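Local coordinates for protein acetyl-xylan esterase (Streptomyces lividans, PDB 2CC0) that removes acetyl groups from xylan as a metal-dependent family 4 carbohydrate esterase closely similar to peptidoglycan deacetylases, at residues S21-L26 with A33-Q38. Residues are numbered along the deposited sequence; the frame is centred on the assembly and turned at random.
Sequences SLLNAL and ATMFNQ
Met35 extends from strand 34-37 toward helix 19-28 and sets its terminal methyl against one methyl each of Leu22 and Leu23. The two elements belong to a beta-alpha-beta unit, strand 5-12, helix 19-28 and strand 34-37, whose two strands pair in parallel within the central sheet of this polysaccharide deacetylase-family fold. Met35 CE lies 4.1 Å from Leu22 CD2, and its distance to Leu23 CD2 is again 4.1 Å, so one methyl touches two consecutive residues of the helix. An unbranched, flexible thioether suits this place: its chain bends at chi2 (-53°) and again at chi3 (-84°), and in this folded form its CE meets both leucines. Leucine suits both helix positions because its branch point, one carbon beyond CB, carries the methyls away from the helix backbone to meet the strand's side chain. Leu22 holds CG anti to its backbone nitrogen (chi1 -178°); the side chains of Leu22 and Met35 run past each other in opposite directions, and Leu22 also touches Phe11 of strand 5-12. Leu23 slants across Met35 and reaches Ala51 and Gln52 of helix 46-54. Met57 adds a further sulfur-containing side chain against Leu23, Leu26 and Met35. No hydrogen bond joins the two segments, and the three touching residues are buried, as expected of a hydrophobic helix-sheet interface. The strand backbone is held separately, Met35 bonding to Trp58 and Ala60. Past the C-terminal end of the strand, Gln38 NE2 donates a hydrogen bond to OD1 of the zinc ligand Asp13.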
ATOM      1  N   SER A  21     -23.873  14.649  10.088  1.00 13.19           N
ATOM      2  CA  SER A  21     -24.627  13.428  10.398  1.00 13.76           C
ATOM      3  C   SER A  21     -23.726  12.191  10.389  1.00 13.06           C
ATOM      4  O   SER A  21     -23.810  11.357  11.281  1.00 13.23           O
ATOM      5  CB  SER A  21     -25.777  13.235   9.409  1.00 14.80           C
ATOM      6  OG  SER A  21     -26.760  14.250   9.606  1.00 18.59           O
ATOM      7  N   LEU A  22     -22.842  12.116   9.389  1.00 11.65           N
ATOM      8  CA  LEU A  22     -21.882  11.027   9.307  1.00 11.54           C
ATOM      9  C   LEU A  22     -20.932  11.028  10.507  1.00 10.72           C
ATOM     10  O   LEU A  22     -20.688   9.985  11.111  1.00 11.19           O
ATOM     11  CB  LEU A  22     -21.081  11.137   7.998  1.00 10.95           C
ATOM     12  CG  LEU A  22     -20.033  10.047   7.687  1.00 11.74           C
ATOM     13  CD1 LEU A  22     -20.660   8.645   7.666  1.00 12.94           C
ATOM     14  CD2 LEU A  22     -19.340  10.357   6.349  1.00 12.51           C
ATOM     15  N   LEU A  23     -20.406  12.204  10.848  1.00 10.26           N
ATOM     16  CA  LEU A  23     -19.473  12.288  11.972  1.00 10.97           C
ATOM     17  C   LEU A  23     -20.153  11.856  13.270  1.00 12.05           C
ATOM     18  O   LEU A  23     -19.562  11.130  14.076  1.00 11.76           O
ATOM     19  CB  LEU A  23     -18.935  13.718  12.117  1.00 10.25           C
ATOM     20  CG  LEU A  23     -18.065  14.252  10.988  1.00  9.97           C
ATOM     21  CD1 LEU A  23     -17.696  15.722  11.304  1.00 10.67           C
ATOM     22  CD2 LEU A  23     -16.794  13.411  10.807  1.00 10.38           C
ATOM     23  N   ASN A  24     -21.393  12.308  13.457  1.00 12.92           N
ATOM     24  CA  ASN A  24     -22.157  11.937  14.657  1.00 14.04           C
ATOM     25  C   ASN A  24     -22.360  10.423  14.742  1.00 13.85           C
ATOM     26  O   ASN A  24     -22.177   9.834  15.793  1.00 14.69           O
ATOM     27  CB  ASN A  24     -23.495  12.668  14.685  1.00 14.52           C
ATOM     28  CG  ASN A  24     -23.348  14.153  14.980  1.00 16.88           C
ATOM     29  OD1 ASN A  24     -22.276  14.632  15.394  1.00 18.99           O
ATOM     30  ND2 ASN A  24     -24.424  14.896  14.752  1.00 19.52           N
ATOM     31  N   ALA A  25     -22.711   9.801  13.619  1.00 13.33           N
ATOM     32  CA  ALA A  25     -22.854   8.348  13.561  1.00 12.93           C
ATOM     33  C   ALA A  25     -21.548   7.627  13.879  1.00 13.01           C
ATOM     34  O   ALA A  25     -21.526   6.685  14.670  1.00 13.30           O
ATOM     35  CB  ALA A  25     -23.414   7.900  12.226  1.00 13.00           C
ATOM     36  N   LEU A  26     -20.458   8.062  13.250  1.00 12.80           N
ATOM     37  CA  LEU A  26     -19.155   7.448  13.529  1.00 12.02           C
ATOM     38  C   LEU A  26     -18.802   7.538  15.017  1.00 13.13           C
ATOM     39  O   LEU A  26     -18.504   6.519  15.635  1.00 13.59           O
ATOM     40  CB  LEU A  26     -18.047   8.077  12.670  1.00 11.23           C
ATOM     41  CG  LEU A  26     -18.145   7.788  11.157  1.00  8.75           C
ATOM     42  CD1 LEU A  26     -17.317   8.841  10.405  1.00  8.75           C
ATOM     43  CD2 LEU A  26     -17.663   6.341  10.830  1.00 10.10           C
ATOM     44  N   ALA A  33     -11.973   7.578  11.417  1.00  8.40           N
ATOM     45  CA  ALA A  33     -11.805   7.392   9.977  1.00  7.92           C
ATOM     46  C   ALA A  33     -11.004   8.531   9.405  1.00  7.49           C
ATOM     47  O   ALA A  33     -10.783   9.560  10.090  1.00  7.89           O
ATOM     48  CB  ALA A  33     -13.174   7.305   9.317  1.00  7.13           C
ATOM     49  N   THR A  34     -10.540   8.334   8.165  1.00  6.57           N
ATOM     50  CA  THR A  34      -9.819   9.350   7.429  1.00  6.76           C
ATOM     51  C   THR A  34     -10.716   9.953   6.364  1.00  6.83           C
ATOM     52  O   THR A  34     -11.279   9.225   5.525  1.00  6.54           O
ATOM     53  CB  THR A  34      -8.526   8.776   6.777  1.00  7.30           C
ATOM     54  OG1 THR A  34      -7.727   8.211   7.798  1.00  8.17           O
ATOM     55  CG2 THR A  34      -7.732   9.923   6.115  1.00  8.48           C
ATOM     56  N   MET A  35     -10.862  11.277   6.428  1.00  6.74           N
ATOM     57  CA  MET A  35     -11.746  12.029   5.500  1.00  7.39           C
ATOM     58  C   MET A  35     -10.861  12.638   4.415  1.00  7.02           C
ATOM     59  O   MET A  35     -10.056  13.553   4.712  1.00  7.17           O
ATOM     60  CB  MET A  35     -12.516  13.141   6.240  1.00  8.49           C
ATOM     61  CG  MET A  35     -13.015  12.740   7.656  1.00 11.33           C
ATOM     62  SD  MET A  35     -13.974  11.211   7.696  1.00 12.42           S
ATOM     63  CE  MET A  35     -15.601  11.802   7.255  1.00 15.90           C
ATOM     64  N   PHE A  36     -11.022  12.145   3.170  1.00  6.67           N
ATOM     65  CA  PHE A  36     -10.247  12.660   2.026  1.00  6.20           C
ATOM     66  C   PHE A  36     -11.075  13.791   1.408  1.00  7.01           C
ATOM     67  O   PHE A  36     -11.948  13.555   0.560  1.00  6.83           O
ATOM     68  CB  PHE A  36      -9.939  11.546   1.026  1.00  6.38           C
ATOM     69  CG  PHE A  36      -8.845  10.632   1.485  1.00  5.79           C
ATOM     70  CD1 PHE A  36      -9.138   9.540   2.316  1.00  7.11           C
ATOM     71  CD2 PHE A  36      -7.508  10.879   1.119  1.00  7.92           C
ATOM     72  CE1 PHE A  36      -8.100   8.693   2.749  1.00  7.70           C
ATOM     73  CE2 PHE A  36      -6.486  10.027   1.552  1.00  7.25           C
ATOM     74  CZ  PHE A  36      -6.785   8.953   2.361  1.00  7.77           C
ATOM     75  N   ASN A  37     -10.833  15.002   1.913  1.00  6.98           N
ATOM     76  CA  ASN A  37     -11.608  16.189   1.491  1.00  6.67           C
ATOM     77  C   ASN A  37     -11.120  16.765   0.163  1.00  7.46           C
ATOM     78  O   ASN A  37      -9.910  16.796  -0.108  1.00  8.00           O
ATOM     79  CB  ASN A  37     -11.492  17.312   2.537  1.00  7.43           C
ATOM     80  CG  ASN A  37     -12.232  17.020   3.848  1.00  7.17           C
ATOM     81  OD1 ASN A  37     -13.043  16.067   3.998  1.00 10.54           O
ATOM     82  ND2 ASN A  37     -12.012  17.891   4.782  1.00  7.27           N
ATOM     83  N   GLN A  38     -12.048  17.320  -0.623  1.00  7.50           N
ATOM     84  CA  GLN A  38     -11.627  18.166  -1.754  1.00  7.55           C
ATOM     85  C   GLN A  38     -11.298  19.562  -1.228  1.00  7.87           C
ATOM     86  O   GLN A  38     -12.026  20.104  -0.380  1.00  8.80           O
ATOM     87  CB  GLN A  38     -12.736  18.304  -2.793  1.00  8.23           C
ATOM     88  CG  GLN A  38     -13.011  16.983  -3.532  1.00  6.86           C
ATOM     89  CD  GLN A  38     -13.984  17.161  -4.655  1.00  9.45           C
ATOM     90  OE1 GLN A  38     -14.019  18.219  -5.279  1.00 11.76           O
ATOM     91  NE2 GLN A  38     -14.779  16.134  -4.925  1.00 10.76           N
TER